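Local atomic coordinates of 2-hydroxyisobutyryl-CoA synthetase (Aquincola tertiaricarbonis, PDB entry 6HDY), a protein that belongs to the ANL superfamily of AMP-binding enzymes and, by its name, is an acyl-CoA synthetase. Residues A[306-311]-A[344-349]. Numbering follows the deposited sequence.
Sequences TEVCDP and DLTLWT. With 8LQ ([[(2~{R},3~{S},4~{R},5~{R})-5-(6-aminopurin-9-yl)-3,4-bis(oxidanyl)oxolan-2-yl]methoxy-oxidanyl-phosphoryl] (3~{S})-3-oxidanylbutanoate), chain C.
Val308 sets its CB over one face of the Trp348 indole, joining two strands of the antiparallel sheet of this ANL-type AMP-binding enzyme. Strand 322-329 runs between strands 304-310 and 340-347 in the sheet order, yet past Thr346 the chain brings Trp348 against Val308 of strand 304-310. The contact is a CH-pi one: Val308 CB stands 3.5 Å from the centroid of the five-membered ring, 10° off its normal. The two side chains run antiparallel to one another, and the ring reaches along the backbone, with Trp348 CH2 3.6 Å from Val308 N. Trp348 CZ3 meets Thr306 O obliquely at 3.7 Å. A chi1 of 76° tucks Trp348 CG between its own N and carbonyl carbon, which turns the indole toward Val308. The hydrogen bond from Trp348 NE1 to Val317 O probably helps hold the ring's rotation. Thr346 approaches Val308 at about a right angle with its methyl foremost, CG2 to Val308 CG2 3.7 Å, while its OG1, anti to the backbone N (chi1 -163°), is hydrogen-bonded to Gly365 O. The side-chain contact is thus apolar and buried. At the start of 344-349 the same strand enters the pocket: Asp344 grips both ribose hydroxyls of 8LQ, O2' donating to OD1 and O3' to OD2, each at 2.6 Å.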
loop_
_atom_site.group_PDB
_atom_site.type_symbol
_atom_site.label_atom_id
_atom_site.label_comp_id
_atom_site.label_asym_id
_atom_site.label_seq_id
_atom_site.Cartn_x
_atom_site.Cartn_y
_atom_site.Cartn_z
ATOM N N THR A 306 22.771 -16.178 -9.062
ATOM C CA THR A 306 21.800 -17.071 -9.702
ATOM C C THR A 306 22.539 -18.283 -10.321
ATOM O O THR A 306 23.545 -18.117 -11.033
ATOM C CB THR A 306 20.954 -16.322 -10.768
ATOM O OG1 THR A 306 20.239 -15.237 -10.177
ATOM C CG2 THR A 306 19.952 -17.243 -11.498
ATOM N N GLU A 307 21.998 -19.487 -10.070
ATOM C CA GLU A 307 22.478 -20.747 -10.624
ATOM C C GLU A 307 21.309 -21.426 -11.330
ATOM O O GLU A 307 20.265 -21.630 -10.715
ATOM C CB GLU A 307 22.962 -21.674 -9.518
ATOM C CG GLU A 307 24.090 -21.151 -8.657
ATOM C CD GLU A 307 24.321 -22.045 -7.459
ATOM O OE1 GLU A 307 23.590 -21.888 -6.458
ATOM O OE2 GLU A 307 25.151 -22.974 -7.561
ATOM N N VAL A 308 21.465 -21.793 -12.600
ATOM C CA VAL A 308 20.384 -22.501 -13.287
ATOM C C VAL A 308 20.786 -23.974 -13.253
ATOM O O VAL A 308 21.799 -24.384 -13.831
ATOM C CB VAL A 308 20.022 -21.895 -14.661
ATOM C CG1 VAL A 308 19.041 -22.772 -15.434
ATOM C CG2 VAL A 308 19.462 -20.490 -14.475
ATOM N N CYS A 309 20.040 -24.739 -12.454
ATOM C CA CYS A 309 20.404 -26.094 -12.095
ATOM C C CYS A 309 19.498 -27.190 -12.632
ATOM O O CYS A 309 18.313 -26.985 -12.899
ATOM C CB CYS A 309 20.534 -26.192 -10.571
ATOM S SG CYS A 309 21.711 -25.005 -9.846
ATOM N N ASP A 310 20.073 -28.388 -12.713
ATOM C CA ASP A 310 19.344 -29.581 -13.070
ATOM C C ASP A 310 18.609 -29.989 -11.764
ATOM O O ASP A 310 19.280 -30.244 -10.759
ATOM C CB ASP A 310 20.337 -30.662 -13.523
ATOM C CG ASP A 310 19.737 -31.929 -14.095
ATOM O OD1 ASP A 310 18.564 -32.224 -13.785
ATOM O OD2 ASP A 310 20.465 -32.655 -14.811
ATOM N N PRO A 311 17.244 -30.013 -11.754
ATOM C CA PRO A 311 16.502 -30.368 -10.519
ATOM C C PRO A 311 16.769 -31.764 -9.945
ATOM O O PRO A 311 16.342 -32.057 -8.819
ATOM C CB PRO A 311 15.032 -30.214 -10.932
ATOM C CG PRO A 311 15.058 -29.308 -12.132
ATOM C CD PRO A 311 16.308 -29.692 -12.853
ATOM N N ASP A 344 11.171 -23.006 -10.407
ATOM C CA ASP A 344 10.805 -22.424 -11.692
ATOM C C ASP A 344 11.608 -23.045 -12.806
ATOM O O ASP A 344 12.578 -23.746 -12.534
ATOM C CB ASP A 344 10.999 -20.901 -11.661
ATOM C CG ASP A 344 10.083 -20.211 -10.680
ATOM O OD1 ASP A 344 8.880 -20.522 -10.677
ATOM O OD2 ASP A 344 10.567 -19.352 -9.922
ATOM N N LEU A 345 11.190 -22.817 -14.064
ATOM C CA LEU A 345 11.919 -23.305 -15.219
ATOM C C LEU A 345 12.373 -22.127 -16.069
ATOM O O LEU A 345 11.608 -21.188 -16.302
ATOM C CB LEU A 345 11.088 -24.313 -16.039
ATOM C CG LEU A 345 11.867 -25.155 -17.024
ATOM C CD1 LEU A 345 12.660 -26.239 -16.319
ATOM C CD2 LEU A 345 10.947 -25.777 -18.065
ATOM N N THR A 346 13.635 -22.170 -16.507
ATOM C CA THR A 346 14.212 -21.142 -17.379
ATOM C C THR A 346 15.297 -21.760 -18.269
ATOM O O THR A 346 15.634 -22.934 -18.131
ATOM C CB THR A 346 14.751 -19.941 -16.550
ATOM O OG1 THR A 346 14.934 -18.814 -17.406
ATOM C CG2 THR A 346 16.065 -20.250 -15.839
ATOM N N LEU A 347 15.832 -20.949 -19.172
ATOM C CA LEU A 347 16.965 -21.243 -20.027
ATOM C C LEU A 347 17.894 -20.052 -19.823
ATOM O O LEU A 347 17.441 -18.897 -19.825
ATOM C CB LEU A 347 16.557 -21.356 -21.513
ATOM C CG LEU A 347 17.659 -21.869 -22.458
ATOM C CD1 LEU A 347 17.074 -22.707 -23.553
ATOM C CD2 LEU A 347 18.440 -20.734 -23.080
ATOM N N TRP A 348 19.190 -20.340 -19.674
ATOM C CA TRP A 348 20.221 -19.322 -19.514
ATOM C C TRP A 348 21.332 -19.483 -20.563
ATOM O O TRP A 348 21.649 -20.604 -20.972
ATOM C CB TRP A 348 20.763 -19.228 -18.054
ATOM C CG TRP A 348 21.728 -20.291 -17.561
ATOM C CD1 TRP A 348 21.896 -21.563 -18.041
ATOM C CD2 TRP A 348 22.571 -20.186 -16.405
ATOM N NE1 TRP A 348 22.844 -22.229 -17.296
ATOM C CE2 TRP A 348 23.279 -21.405 -16.290
ATOM C CE3 TRP A 348 22.807 -19.167 -15.455
ATOM C CZ2 TRP A 348 24.185 -21.643 -15.249
ATOM C CZ3 TRP A 348 23.734 -19.392 -14.455
ATOM C CH2 TRP A 348 24.399 -20.625 -14.347
ATOM N N THR A 349 21.865 -18.346 -21.038
ATOM C CA THR A 349 22.952 -18.279 -22.027
ATOM C C THR A 349 23.991 -17.293 -21.521
ATOM O O THR A 349 23.707 -16.534 -20.588
ATOM C CB THR A 349 22.425 -17.910 -23.430
ATOM O OG1 THR A 349 21.670 -16.696 -23.364
ATOM C CG2 THR A 349 21.603 -19.019 -24.061
HETATM N N9 8LQ C . 7.532 -14.960 -11.128
HETATM C C8 8LQ C . 7.890 -13.808 -10.538
HETATM N N7 8LQ C . 8.416 -13.004 -11.456
HETATM C C5 8LQ C . 8.411 -13.664 -12.626
HETATM C C6 8LQ C . 8.768 -13.325 -13.884
HETATM N N6 8LQ C . 9.297 -12.129 -14.088
HETATM N N1 8LQ C . 8.634 -14.181 -14.916
HETATM C C2 8LQ C . 8.078 -15.447 -14.716
HETATM N N3 8LQ C . 7.651 -15.747 -13.431
HETATM C C4 8LQ C . 7.854 -14.874 -12.416
HETATM C CAA 8LQ C . 8.059 -10.073 -5.405
HETATM C CAZ 8LQ C . 8.223 -10.210 -6.942
HETATM O OAE 8LQ C . 7.094 -9.638 -7.596
HETATM C CAL 8LQ C . 8.359 -11.677 -7.393
HETATM C CAS 8LQ C . 7.169 -12.511 -6.899
HETATM O OAC 8LQ C . 6.091 -12.449 -7.483
HETATM O OAQ 8LQ C . 7.394 -13.231 -5.741
HETATM P PBC 8LQ C . 6.405 -14.377 -5.222
HETATM O OAH 8LQ C . 5.052 -13.615 -4.888
HETATM O OAD 8LQ C . 6.935 -15.132 -4.073
HETATM O "O5'" 8LQ C . 6.235 -15.337 -6.465
HETATM C "C5'" 8LQ C . 7.433 -15.838 -7.055
HETATM C "C4'" 8LQ C . 7.087 -16.701 -8.241
HETATM O "O4'" 8LQ C . 6.354 -15.910 -9.214
HETATM C "C3'" 8LQ C . 8.351 -17.062 -8.898
HETATM O "O3'" 8LQ C . 8.922 -18.248 -8.277
HETATM C "C2'" 8LQ C . 7.872 -17.316 -10.328
HETATM O "O2'" 8LQ C . 7.148 -18.606 -10.438
HETATM C "C1'" 8LQ C . 6.900 -16.174 -10.515
#